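Local coordinates for putative uncharacterized protein (Aquifex aeolicus, PDB 3ME7), which probably binds copper and takes part in electron transfer as a membrane-associated SCO1/2 family protein, of which this chain is the thioredoxin-like domain, at residues Y37-I47 and D123-V131; D76-Q85 and G94-T102. All coordinates share one frame; numbering follows the deposited sequence. Where two conformers were deposited one is given.

In the fold
Both contacts lie in the SCO1/SenC domain, which belongs to the thioredoxin clan, and both reach its mixed central sheet. Their centres are about 15 Å apart. Along the chain, segment 37-47 comes first, then 76-85 and 94-102, and finally 123-131, so the two halves of interaction 1 bracket the whole of interaction 2. Interaction 1 joins the segment leading into helix 43-52 to strand 123-125 and the loop after it, which carries the predicted copper ligand His126. Interaction 2 lays helix 78-87 on strand 95-100. They meet where Thr38 OG1 lies 3.0 Å from Asp76 OD1, a probable hydrogen bond. The Phe84 side chain reaches to about 5 Å from that of Cys44, a predicted copper ligand.

Interaction 1 of 2, residues Y37-I47 and D123-V131; sequences YTHCRAACPLI and DFIHPNVVV
Asp123 meets the phenol of Tyr37, its OD1 lying 3.1 Å from Tyr37 OH near the ring plane. Next, Phe124 grips the same oxygen through its backbone: Phe124 N donates to Tyr37 OH in a nearly straight bond (3.1 Å, 173°). The Phe124 ring turns its edge to the Tyr37 face, a T-shaped pair with planes at 73°. CB of Cys40 sits over the opposite face, so the tyrosine ring is held between the two. His126 follows, with CG between its backbone N and carbonyl carbon (chi1 63°). This turns the imidazole toward the Cys40-Cys44 disulfide, and NE2 lies 4.0 Å from Cys44 SG. Cys40, Cys44 and His126 are the predicted copper ligands of this SCO family protein, whose fold is thioredoxin-like; here the redox-active cysteine pair is oxidised. His126 CD2 comes to the edge of the Tyr37 ring, 3.9 Å from Tyr37 CE1, and the rings meet obliquely. A water links His126 NE2 to Ala43 N. Across the imidazole, ND1 donates to Pro127 O (2.8 Å), which helps fix its rotation. Asn128 OD1 comes within 3.1 Å of Ala43 CB and also faces Ile47 CD1. Val130 CG2 makes a looser apolar contact with Ile47 CG2.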
loop_
_atom_site.group_PDB
_atom_site.type_symbol
_atom_site.label_atom_id
_atom_site.label_comp_id
_atom_site.label_asym_id
_atom_site.label_seq_id
_atom_site.Cartn_x
_atom_site.Cartn_y
_atom_site.Cartn_z
ATOM N N TYR A 37 3.930 -3.813 -9.317
ATOM C CA TYR A 37 3.922 -5.201 -9.799
ATOM C C TYR A 37 5.343 -5.748 -9.787
ATOM O O TYR A 37 6.291 -4.974 -9.821
ATOM C CB TYR A 37 3.234 -5.387 -11.161
ATOM C CG TYR A 37 3.802 -4.610 -12.325
ATOM C CD1 TYR A 37 3.608 -3.234 -12.441
ATOM C CD2 TYR A 37 4.472 -5.268 -13.353
ATOM C CE1 TYR A 37 4.081 -2.540 -13.523
ATOM C CE2 TYR A 37 4.962 -4.569 -14.445
ATOM C CZ TYR A 37 4.766 -3.211 -14.519
ATOM O OH TYR A 37 5.254 -2.508 -15.595
ATOM N N THR A 38 5.483 -7.067 -9.689
ATOM C CA THR A 38 6.779 -7.635 -9.278
ATOM C C THR A 38 7.825 -7.608 -10.380
ATOM O O THR A 38 9.022 -7.600 -10.094
ATOM C CB THR A 38 6.680 -9.042 -8.614
ATOM O OG1 THR A 38 6.324 -10.036 -9.581
ATOM C CG2 THR A 38 5.687 -9.041 -7.450
ATOM N N HIS A 39 7.370 -7.577 -11.630
ATOM C CA HIS A 39 8.286 -7.506 -12.762
ATOM C C HIS A 39 8.485 -6.071 -13.238
ATOM O O HIS A 39 9.055 -5.837 -14.291
ATOM C CB HIS A 39 7.802 -8.398 -13.901
ATOM C CG HIS A 39 7.834 -9.854 -13.571
ATOM N ND1 HIS A 39 8.997 -10.595 -13.593
ATOM C CD2 HIS A 39 6.844 -10.713 -13.229
ATOM C CE1 HIS A 39 8.723 -11.846 -13.264
ATOM N NE2 HIS A 39 7.424 -11.945 -13.041
ATOM N N CYS A 40 8.039 -5.110 -12.429
ATOM C CA CYS A 40 8.097 -3.687 -12.761
ATOM C C CYS A 40 9.522 -3.164 -12.551
ATOM O O CYS A 40 10.002 -3.063 -11.419
ATOM C CB CYS A 40 7.099 -2.971 -11.854
ATOM S SG CYS A 40 6.830 -1.174 -11.936
ATOM N N ARG A 41 10.205 -2.844 -13.642
ATOM C CA ARG A 41 11.581 -2.354 -13.525
ATOM C C ARG A 41 11.730 -0.840 -13.652
ATOM O O ARG A 41 12.839 -0.313 -13.526
ATOM C CB ARG A 41 12.510 -3.084 -14.495
ATOM C CG ARG A 41 12.970 -4.430 -13.943
ATOM C CD ARG A 41 13.922 -5.135 -14.868
ATOM N NE ARG A 41 13.330 -5.381 -16.185
ATOM C CZ ARG A 41 13.805 -4.897 -17.333
ATOM N NH1 ARG A 41 14.897 -4.139 -17.352
ATOM N NH2 ARG A 41 13.190 -5.181 -18.474
ATOM N N ALA A 42 10.618 -0.147 -13.884
ATOM C CA ALA A 42 10.656 1.302 -14.096
ATOM C C ALA A 42 10.287 2.100 -12.842
ATOM O O ALA A 42 11.160 2.479 -12.062
ATOM C CB ALA A 42 9.771 1.699 -15.298
ATOM N N ALA A 43 8.999 2.345 -12.636
ATOM C CA ALA A 43 8.569 3.204 -11.541
ATOM C C ALA A 43 8.598 2.496 -10.196
ATOM O O ALA A 43 8.908 3.130 -9.174
ATOM C CB ALA A 43 7.171 3.774 -11.807
ATOM N N CYS A 44 8.291 1.198 -10.181
ATOM C CA CYS A 44 8.109 0.499 -8.899
ATOM C C CYS A 44 9.385 0.371 -8.054
ATOM O O CYS A 44 9.293 0.498 -6.830
ATOM C CB CYS A 44 7.392 -0.845 -9.038
ATOM S SG CYS A 44 5.940 -0.802 -10.103
ATOM N N PRO A 45 10.561 0.131 -8.679
ATOM C CA PRO A 45 11.768 0.215 -7.844
ATOM C C PRO A 45 11.928 1.604 -7.246
ATOM O O PRO A 45 12.379 1.731 -6.119
ATOM C CB PRO A 45 12.919 -0.104 -8.825
ATOM C CG PRO A 45 12.273 -0.862 -9.937
ATOM C CD PRO A 45 10.884 -0.283 -10.055
ATOM N N LEU A 46 11.559 2.645 -7.990
ATOM C CA LEU A 46 11.690 4.006 -7.466
ATOM C C LEU A 46 10.762 4.219 -6.262
ATOM O O LEU A 46 11.189 4.723 -5.226
ATOM C CB LEU A 46 11.445 5.049 -8.564
ATOM C CG LEU A 46 12.332 4.919 -9.812
ATOM C CD1 LEU A 46 12.074 6.088 -10.759
ATOM C CD2 LEU A 46 13.802 4.864 -9.404
ATOM N N ILE A 47 9.513 3.801 -6.398
ATOM C CA ILE A 47 8.525 3.926 -5.325
ATOM C C ILE A 47 8.985 3.178 -4.075
ATOM O O ILE A 47 8.990 3.734 -2.977
ATOM C CB ILE A 47 7.141 3.387 -5.764
ATOM C CG1 ILE A 47 6.554 4.290 -6.864
ATOM C CG2 ILE A 47 6.203 3.277 -4.552
ATOM C CD1 ILE A 47 5.381 3.675 -7.635
ATOM N N ASP A 123 4.785 -4.375 -20.393
ATOM C CA ASP A 123 4.631 -3.775 -19.077
ATOM C C ASP A 123 3.294 -3.067 -18.957
ATOM O O ASP A 123 2.448 -3.162 -19.858
ATOM C CB ASP A 123 5.786 -2.818 -18.792
ATOM C CG ASP A 123 7.063 -3.551 -18.465
ATOM O OD1 ASP A 123 7.169 -4.113 -17.349
ATOM O OD2 ASP A 123 7.952 -3.579 -19.334
ATOM N N PHE A 124 3.108 -2.374 -17.847
ATOM C CA PHE A 124 1.886 -1.649 -17.591
ATOM C C PHE A 124 2.163 -0.156 -17.496
ATOM O O PHE A 124 3.241 0.251 -17.062
ATOM C CB PHE A 124 1.270 -2.123 -16.281
ATOM C CG PHE A 124 0.754 -3.535 -16.319
ATOM C CD1 PHE A 124 -0.205 -3.924 -17.259
ATOM C CD2 PHE A 124 1.206 -4.470 -15.392
ATOM C CE1 PHE A 124 -0.699 -5.239 -17.283
ATOM C CE2 PHE A 124 0.723 -5.778 -15.404
ATOM C CZ PHE A 124 -0.227 -6.160 -16.353
ATOM N N ILE A 125 1.189 0.645 -17.921
ATOM C CA ILE A 125 1.151 2.084 -17.644
ATOM C C ILE A 125 0.203 2.231 -16.457
ATOM O O ILE A 125 -0.883 1.656 -16.465
ATOM C CB ILE A 125 0.623 2.858 -18.870
ATOM C CG1 ILE A 125 1.695 2.911 -19.959
ATOM C CG2 ILE A 125 0.199 4.293 -18.502
ATOM C CD1 ILE A 125 1.169 3.376 -21.296
ATOM N N HIS A 126 0.625 2.969 -15.430
ATOM C CA HIS A 126 -0.118 3.043 -14.177
ATOM C C HIS A 126 0.302 4.297 -13.406
ATOM O O HIS A 126 1.377 4.849 -13.662
ATOM C CB HIS A 126 0.157 1.780 -13.322
ATOM C CG HIS A 126 1.591 1.637 -12.919
ATOM N ND1 HIS A 126 2.079 2.160 -11.742
ATOM C CD2 HIS A 126 2.649 1.072 -13.546
ATOM C CE1 HIS A 126 3.373 1.916 -11.656
ATOM N NE2 HIS A 126 3.747 1.264 -12.742
ATOM N N PRO A 127 -0.561 4.772 -12.490
ATOM C CA PRO A 127 -0.133 5.843 -11.584
ATOM C C PRO A 127 0.881 5.406 -10.541
ATOM O O PRO A 127 0.965 4.218 -10.169
ATOM C CB PRO A 127 -1.432 6.289 -10.894
ATOM C CG PRO A 127 -2.380 5.171 -11.064
ATOM C CD PRO A 127 -1.956 4.349 -12.250
ATOM N N ASN A 128 1.632 6.386 -10.072
ATOM C CA ASN A 128 2.544 6.214 -8.938
ATOM C C ASN A 128 1.868 6.760 -7.706
ATOM O O ASN A 128 1.745 7.966 -7.558
ATOM C CB ASN A 128 3.865 6.954 -9.197
ATOM C CG ASN A 128 4.544 6.491 -10.481
ATOM O OD1 ASN A 128 4.636 5.295 -10.757
ATOM N ND2 ASN A 128 5.001 7.428 -11.276
ATOM N N VAL A 129 1.427 5.874 -6.817
ATOM C CA VAL A 129 0.632 6.323 -5.694
ATOM C C VAL A 129 0.891 5.490 -4.444
ATOM O O VAL A 129 1.136 4.287 -4.530
ATOM C CB VAL A 129 -0.889 6.331 -6.030
ATOM C CG1 VAL A 129 -1.405 4.910 -6.265
ATOM C CG2 VAL A 129 -1.677 7.037 -4.911
ATOM N N VAL A 130 0.857 6.157 -3.286
ATOM C CA VAL A 130 0.806 5.484 -2.005
ATOM C C VAL A 130 -0.461 5.982 -1.336
ATOM O O VAL A 130 -0.787 7.169 -1.413
ATOM C CB VAL A 130 2.077 5.808 -1.170
ATOM C CG1 VAL A 130 1.943 5.360 0.278
ATOM C CG2 VAL A 130 3.277 5.123 -1.802
ATOM N N VAL A 131 -1.209 5.070 -0.718
ATOM C CA VAL A 131 -2.502 5.417 -0.145
ATOM C C VAL A 131 -2.391 5.222 1.360
ATOM O O VAL A 131 -1.825 4.226 1.829
ATOM C CB VAL A 131 -3.656 4.541 -0.697
ATOM C CG1 VAL A 131 -5.021 5.076 -0.213
ATOM C CG2 VAL A 131 -3.649 4.493 -2.226
HETATM O O HOH W 1 6.422 1.215 -13.991
#

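Interaction 2 of 2, residues D76-Q85 and G94-T102; sequences DTLEDIKRFQ and GWKVVKAKT. With SO4 (sulfate ion), chain C.
Ile81 lies over Val97, with its CB 3.7 Å from Val97 CG1. The two side chains run past each other in opposite directions. This is the helix-on-strand packing of a beta-alpha-beta unit, formed by strand 66-71, helix 78-87 and strand 95-100 in the thioredoxin-like sheet. Helix 78-85 and strand 95-100 run nearly antiparallel, at 158°, with their axes 8.0 Å apart. CG1 of Ile81 stands between its backbone N and carbonyl carbon (chi1 56°). That carries CD1 along the strand to Val97 O and Lys99 N. The two methyls of Val97 divide their work: CG1 meets Ile81 and the Phe84 ring atom CD1, while CG2 packs on Gln85 CB (3.8 Å). The amide of Gln85 bonds to partners that include Lys82, Ser16, Tyr17 and Ile90.

The other end of the contact is polar. The Lys99 side chain passes Leu78 nearly at right angles. The lysine chain bends at chi3 (-76°) and brings NZ to Asp76 O, 2.9 Å away and in the carbonyl plane. The same NZ donates to a sulfate oxygen, O1, at 2.7 Å. The sulfate probably came from the crystallisation liquor. It sits at the helix N-terminus, where the helix dipole would probably help to hold an anion. A methionine in place of Lys99 would probably leave Asp76 O without this donor and the sulfate without its positive mate.

Thr77 is the N-cap, and with Asp80 it forms a capping box. Thr77 N gives a straight bond to the anti lone pair of Asp80 OD2 (2.9 Å), while the return bond from Asp80 N to Thr77 OG1 is weak. One residue on, Leu78 N donates to sulfate O4 at 3.3 Å.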
loop_
_atom_site.group_PDB
_atom_site.type_symbol
_atom_site.label_atom_id
_atom_site.label_comp_id
_atom_site.label_asym_id
_atom_site.label_seq_id
_atom_site.Cartn_x
_atom_site.Cartn_y
_atom_site.Cartn_z
ATOM N N ASP A 76 0.822 -12.463 -10.918
ATOM C CA ASP A 76 1.842 -12.622 -9.887
ATOM C C ASP A 76 1.418 -13.704 -8.884
ATOM O O ASP A 76 0.260 -13.744 -8.440
ATOM C CB ASP A 76 2.118 -11.288 -9.165
ATOM C CG ASP A 76 3.154 -10.421 -9.873
ATOM O OD1 ASP A 76 3.787 -10.871 -10.852
ATOM O OD2 ASP A 76 3.351 -9.269 -9.437
ATOM N N THR A 77 2.352 -14.596 -8.573
ATOM C CA THR A 77 2.148 -15.689 -7.628
ATOM C C THR A 77 2.895 -15.409 -6.320
ATOM O O THR A 77 3.634 -14.410 -6.195
ATOM C CB THR A 77 2.714 -16.989 -8.194
ATOM O OG1 THR A 77 4.123 -16.835 -8.368
ATOM C CG2 THR A 77 2.053 -17.338 -9.541
ATOM N N LEU A 78 2.708 -16.314 -5.361
ATOM C CA LEU A 78 3.435 -16.256 -4.084
ATOM C C LEU A 78 4.947 -16.257 -4.298
ATOM O O LEU A 78 5.667 -15.525 -3.637
ATOM C CB LEU A 78 2.996 -17.396 -3.163
ATOM C CG LEU A 78 1.539 -17.288 -2.696
ATOM C CD1 LEU A 78 1.167 -18.501 -1.856
ATOM C CD2 LEU A 78 1.300 -16.020 -1.904
ATOM N N GLU A 79 5.417 -17.059 -5.250
ATOM C CA GLU A 79 6.824 -17.056 -5.639
ATOM C C GLU A 79 7.297 -15.651 -6.041
ATOM O O GLU A 79 8.348 -15.187 -5.595
ATOM C CB GLU A 79 7.010 -18.060 -6.790
ATOM C CG GLU A 79 8.392 -18.130 -7.407
ATOM C CD GLU A 79 8.460 -19.151 -8.537
ATOM O OE1 GLU A 79 7.899 -18.887 -9.630
ATOM O OE2 GLU A 79 9.078 -20.211 -8.335
ATOM N N ASP A 80 6.493 -14.990 -6.869
ATOM C CA ASP A 80 6.806 -13.635 -7.334
ATOM C C ASP A 80 6.898 -12.615 -6.201
ATOM O O ASP A 80 7.827 -11.800 -6.181
ATOM C CB ASP A 80 5.785 -13.152 -8.360
ATOM C CG ASP A 80 5.837 -13.936 -9.649
ATOM O OD1 ASP A 80 6.937 -14.126 -10.202
ATOM O OD2 ASP A 80 4.773 -14.364 -10.119
ATOM N N ILE A 81 5.932 -12.641 -5.278
ATOM C CA ILE A 81 5.957 -11.654 -4.195
ATOM C C ILE A 81 7.050 -11.932 -3.163
ATOM O O ILE A 81 7.588 -10.997 -2.572
ATOM C CB ILE A 81 4.574 -11.400 -3.539
ATOM C CG1 ILE A 81 3.939 -12.693 -3.014
ATOM C CG2 ILE A 81 3.664 -10.636 -4.507
ATOM C CD1 ILE A 81 2.741 -12.421 -2.104
ATOM N N LYS A 82 7.363 -13.210 -2.952
ATOM C CA LYS A 82 8.488 -13.596 -2.103
ATOM C C LYS A 82 9.806 -13.074 -2.682
ATOM O O LYS A 82 10.652 -12.551 -1.951
ATOM C CB LYS A 82 8.533 -15.119 -1.938
ATOM C CG LYS A 82 9.577 -15.603 -0.937
ATOM C CD LYS A 82 9.366 -14.928 0.397
ATOM C CE LYS A 82 10.486 -15.236 1.372
ATOM N NZ LYS A 82 10.440 -14.326 2.545
ATOM N N ARG A 83 9.977 -13.231 -3.991
ATOM C CA ARG A 83 11.153 -12.671 -4.685
ATOM C C ARG A 83 11.245 -11.139 -4.488
ATOM O O ARG A 83 12.308 -10.604 -4.154
ATOM C CB ARG A 83 11.100 -13.038 -6.172
ATOM C CG ARG A 83 12.415 -12.808 -6.951
ATOM C CD ARG A 83 12.217 -13.008 -8.469
ATOM N NE ARG A 83 11.289 -12.010 -9.001
ATOM C CZ ARG A 83 10.118 -12.278 -9.579
ATOM N NH1 ARG A 83 9.708 -13.528 -9.739
ATOM N NH2 ARG A 83 9.346 -11.281 -9.983
ATOM N N PHE A 84 10.112 -10.452 -4.639
ATOM C CA PHE A 84 10.058 -8.997 -4.437
ATOM C C PHE A 84 10.443 -8.610 -3.003
ATOM O O PHE A 84 11.242 -7.700 -2.803
ATOM C CB PHE A 84 8.663 -8.463 -4.803
ATOM C CG PHE A 84 8.567 -6.958 -4.830
ATOM C CD1 PHE A 84 8.291 -6.241 -3.656
ATOM C CD2 PHE A 84 8.728 -6.260 -6.023
ATOM C CE1 PHE A 84 8.211 -4.841 -3.678
ATOM C CE2 PHE A 84 8.630 -4.862 -6.049
ATOM C CZ PHE A 84 8.373 -4.168 -4.875
ATOM N N GLN A 85 9.905 -9.336 -2.018
ATOM C CA GLN A 85 10.184 -9.053 -0.606
ATOM C C GLN A 85 11.675 -9.129 -0.307
ATOM O O GLN A 85 12.244 -8.237 0.327
ATOM C CB GLN A 85 9.431 -10.031 0.294
ATOM C CG GLN A 85 9.688 -9.793 1.788
ATOM C CD GLN A 85 9.525 -11.033 2.625
ATOM O OE1 GLN A 85 9.002 -12.040 2.157
ATOM N NE2 GLN A 85 10.008 -10.984 3.869
ATOM N N GLY A 94 5.785 -6.487 9.685
ATOM C CA GLY A 94 5.268 -5.114 9.852
ATOM C C GLY A 94 5.058 -4.433 8.511
ATOM O O GLY A 94 4.121 -3.638 8.324
ATOM N N TRP A 95 5.965 -4.728 7.589
ATOM C CA TRP A 95 5.833 -4.317 6.212
ATOM C C TRP A 95 5.659 -5.601 5.423
ATOM O O TRP A 95 6.581 -6.413 5.348
ATOM C CB TRP A 95 7.108 -3.572 5.783
ATOM C CG TRP A 95 7.100 -2.983 4.389
ATOM C CD1 TRP A 95 6.362 -3.413 3.301
ATOM C CD2 TRP A 95 7.908 -1.899 3.917
ATOM N NE1 TRP A 95 6.638 -2.626 2.205
ATOM C CE2 TRP A 95 7.594 -1.710 2.551
ATOM C CE3 TRP A 95 8.859 -1.059 4.522
ATOM C CZ2 TRP A 95 8.194 -0.724 1.779
ATOM C CZ3 TRP A 95 9.453 -0.070 3.748
ATOM C CH2 TRP A 95 9.113 0.089 2.394
ATOM N N LYS A 96 4.480 -5.784 4.838
ATOM C CA LYS A 96 4.158 -7.017 4.132
ATOM C C LYS A 96 4.228 -6.794 2.640
ATOM O O LYS A 96 4.074 -5.665 2.175
ATOM C CB LYS A 96 2.755 -7.494 4.497
ATOM C CG LYS A 96 2.541 -7.736 5.983
ATOM C CD LYS A 96 1.164 -8.320 6.221
ATOM C CE LYS A 96 0.702 -8.108 7.642
ATOM N NZ LYS A 96 1.616 -8.839 8.582
ATOM N N VAL A 97 4.505 -7.868 1.901
ATOM C CA VAL A 97 4.318 -7.892 0.449
ATOM C C VAL A 97 3.225 -8.930 0.195
ATOM O O VAL A 97 3.337 -10.092 0.648
ATOM C CB VAL A 97 5.604 -8.262 -0.299
ATOM C CG1 VAL A 97 5.365 -8.187 -1.798
ATOM C CG2 VAL A 97 6.779 -7.327 0.096
ATOM N N VAL A 98 2.156 -8.509 -0.489
ATOM C CA VAL A 98 0.958 -9.339 -0.612
ATOM C C VAL A 98 0.435 -9.333 -2.028
ATOM O O VAL A 98 0.763 -8.428 -2.810
ATOM C CB VAL A 98 -0.185 -8.897 0.342
ATOM C CG1 VAL A 98 0.352 -8.714 1.757
ATOM C CG2 VAL A 98 -0.846 -7.594 -0.126
ATOM N N LYS A 99 -0.372 -10.344 -2.323
ATOM C CA LYS A 99 -1.196 -10.364 -3.544
ATOM C C LYS A 99 -2.650 -10.548 -3.124
ATOM O O LYS A 99 -2.932 -11.031 -2.026
ATOM C CB LYS A 99 -0.777 -11.500 -4.490
ATOM C CG LYS A 99 -0.891 -12.894 -3.860
ATOM C CD LYS A 99 -0.694 -13.996 -4.895
ATOM C CE LYS A 99 -1.949 -14.156 -5.758
ATOM N NZ LYS A 99 -1.731 -15.179 -6.821
ATOM N N ALA A 100 -3.574 -10.185 -4.006
ATOM C CA ALA A 100 -4.997 -10.421 -3.787
ATOM C C ALA A 100 -5.275 -11.909 -4.073
ATOM O O ALA A 100 -4.714 -12.481 -5.008
ATOM C CB ALA A 100 -5.813 -9.532 -4.726
ATOM N N LYS A 101 -6.140 -12.526 -3.271
ATOM C CA LYS A 101 -6.401 -13.969 -3.398
ATOM C C LYS A 101 -6.986 -14.287 -4.789
ATOM O O LYS A 101 -6.510 -15.204 -5.464
ATOM C CB LYS A 101 -7.333 -14.425 -2.264
ATOM C CG LYS A 101 -7.842 -15.873 -2.326
ATOM C CD LYS A 101 -6.804 -16.839 -1.893
ATOM C CE LYS A 101 -7.399 -18.253 -1.872
ATOM N NZ LYS A 101 -6.428 -19.176 -1.280
ATOM N N THR A 102 -8.010 -13.535 -5.194
ATOM C CA THR A 102 -8.632 -13.699 -6.520
ATOM C C THR A 102 -8.725 -12.342 -7.209
ATOM O O THR A 102 -8.475 -11.293 -6.598
ATOM C CB THR A 102 -10.076 -14.250 -6.435
ATOM O OG1 THR A 102 -10.971 -13.206 -6.011
ATOM C CG2 THR A 102 -10.167 -15.442 -5.444
HETATM S S SO4 C . -0.305 -18.734 -5.963
HETATM O O1 SO4 C . -0.439 -17.288 -5.828
HETATM O O2 SO4 C . -1.166 -19.389 -4.991
HETATM O O3 SO4 C . -0.660 -19.138 -7.326
HETATM O O4 SO4 C . 1.080 -19.117 -5.682
#